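Local coordinates for penicillin-binding protein 2B (Streptococcus pneumoniae, PDB 2WAD), which probably forms peptide cross-links between adjacent glycan strands of cell-wall peptidoglycan, as an elongasome transpeptidase that binds penicillin, at residues K306-T311 with E548-N553. Numbering follows the deposited sequence.
Sequences KNIKLT and EGIYDN. Unlike the reference sequence in segment 306-311: Lys306 (reference Asn). Unlike the reference sequence in segment 548-553: Asp552 (reference Gly).
Asn307 and Tyr551 exchange two nearly straight backbone hydrogen bonds, Asn307 N to Tyr551 O (2.9 Å) and Tyr551 N to Asn307 O (2.7 Å), as the hydrogen-bonded pair at one end of an antiparallel ladder that closes, at its other end, in a classic beta bulge. There Glu548 and Gly549 both face Lys309, whose O takes a firm bond from Glu548 N (2.7 Å) and a weak one from Gly549 N. Gly549, with no side chain, lets the Tyr551 ring sit close against its backbone, and Tyr551 CE2 lies 3.6 Å from Lys309 CB. The long lysine chain runs on past the ring until its CE reaches Tyr551 OH (3.1 Å). On the other face, Ile308 CG2 lies 4.2 Å from Ile550 CG1, a light apolar contact between branched side chains. At the end away from the bulge, Lys306 bends at chi2 (-39°) and runs alongside Asp552 into a salt bridge. Strand 63-64 flanks 307-310 and strand 559-565 flanks 548-553, making a small mixed sheet that joins chain regions far apart in sequence. Tying the hydroxyl to the carboxylate, Tyr551 OH gives its proton to the syn lone pair of Glu548 OE2 at 2.6 Å.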
# COMPACT_ATOMS: atom_id res chain seq x y z
N LYS A 306 13.94 4.07 13.83
CA LYS A 306 14.81 3.30 12.95
C LYS A 306 14.37 3.56 11.51
O LYS A 306 13.32 4.17 11.28
CB LYS A 306 14.82 1.80 13.26
CG LYS A 306 15.29 1.42 14.69
CD LYS A 306 16.46 2.29 15.16
CE LYS A 306 16.78 2.10 16.63
NZ LYS A 306 17.79 3.09 17.12
N ASN A 307 15.19 3.10 10.57
CA ASN A 307 14.98 3.38 9.15
C ASN A 307 14.62 2.08 8.45
O ASN A 307 15.02 1.00 8.90
CB ASN A 307 16.24 3.98 8.52
CG ASN A 307 16.81 5.14 9.32
OD1 ASN A 307 17.86 5.00 9.95
ND2 ASN A 307 16.12 6.28 9.30
N ILE A 308 13.84 2.18 7.37
CA ILE A 308 13.62 1.04 6.49
C ILE A 308 14.26 1.35 5.14
O ILE A 308 14.21 2.49 4.68
CB ILE A 308 12.11 0.74 6.29
CG1 ILE A 308 11.37 1.99 5.82
CG2 ILE A 308 11.50 0.23 7.60
CD1 ILE A 308 9.93 1.76 5.35
N LYS A 309 14.85 0.32 4.54
CA LYS A 309 15.38 0.37 3.18
C LYS A 309 14.52 -0.50 2.28
O LYS A 309 14.31 -1.68 2.56
CB LYS A 309 16.85 -0.08 3.17
CG LYS A 309 17.52 -0.14 1.79
CD LYS A 309 19.06 -0.14 1.90
CE LYS A 309 19.65 -1.55 1.89
NZ LYS A 309 21.07 -1.64 1.43
N LEU A 310 14.02 0.07 1.19
CA LEU A 310 13.16 -0.66 0.27
C LEU A 310 13.93 -1.61 -0.64
O LEU A 310 15.15 -1.52 -0.78
CB LEU A 310 12.34 0.28 -0.61
CG LEU A 310 11.69 1.46 0.10
CD1 LEU A 310 10.75 2.14 -0.90
CD2 LEU A 310 10.97 0.98 1.35
N THR A 311 13.17 -2.51 -1.25
CA THR A 311 13.72 -3.49 -2.18
C THR A 311 13.79 -2.86 -3.55
O THR A 311 14.47 -3.38 -4.43
CB THR A 311 12.80 -4.72 -2.28
OG1 THR A 311 11.46 -4.28 -2.58
CG2 THR A 311 12.75 -5.49 -0.96
N GLU A 548 13.08 -4.03 2.54
CA GLU A 548 14.16 -5.02 2.49
C GLU A 548 14.75 -5.28 3.86
O GLU A 548 15.11 -6.41 4.17
CB GLU A 548 15.28 -4.60 1.51
CG GLU A 548 16.51 -5.54 1.46
CD GLU A 548 17.54 -5.25 2.56
OE1 GLU A 548 18.24 -6.18 3.01
OE2 GLU A 548 17.66 -4.09 3.01
N GLY A 549 14.85 -4.23 4.68
CA GLY A 549 15.39 -4.40 6.03
C GLY A 549 15.14 -3.21 6.93
O GLY A 549 14.78 -2.13 6.47
N ILE A 550 15.31 -3.39 8.24
CA ILE A 550 15.26 -2.26 9.15
C ILE A 550 16.69 -1.93 9.54
O ILE A 550 17.45 -2.83 9.86
CB ILE A 550 14.44 -2.58 10.41
CG1 ILE A 550 12.98 -2.85 10.04
CG2 ILE A 550 14.58 -1.46 11.43
CD1 ILE A 550 12.56 -4.29 10.24
N TYR A 551 17.03 -0.64 9.51
CA TYR A 551 18.40 -0.21 9.74
C TYR A 551 18.49 0.79 10.88
O TYR A 551 17.52 1.51 11.16
CB TYR A 551 18.97 0.43 8.47
CG TYR A 551 19.17 -0.58 7.37
CD1 TYR A 551 20.45 -0.91 6.93
CD2 TYR A 551 18.09 -1.22 6.78
CE1 TYR A 551 20.64 -1.84 5.93
CE2 TYR A 551 18.27 -2.17 5.78
CZ TYR A 551 19.55 -2.47 5.37
OH TYR A 551 19.77 -3.40 4.40
N ASP A 552 19.65 0.82 11.53
CA ASP A 552 19.93 1.78 12.59
C ASP A 552 20.32 3.11 11.96
O ASP A 552 20.56 3.19 10.75
CB ASP A 552 21.10 1.29 13.44
CG ASP A 552 21.07 1.85 14.84
OD1 ASP A 552 20.16 2.65 15.16
OD2 ASP A 552 21.97 1.48 15.62
N ASN A 553 20.35 4.15 12.80
CA ASN A 553 20.89 5.46 12.45
C ASN A 553 22.39 5.52 12.68
O ASN A 553 22.89 4.93 13.63
CB ASN A 553 20.21 6.55 13.27
CG ASN A 553 18.78 6.79 12.84
OD1 ASN A 553 17.85 6.73 13.64
ND2 ASN A 553 18.59 7.05 11.56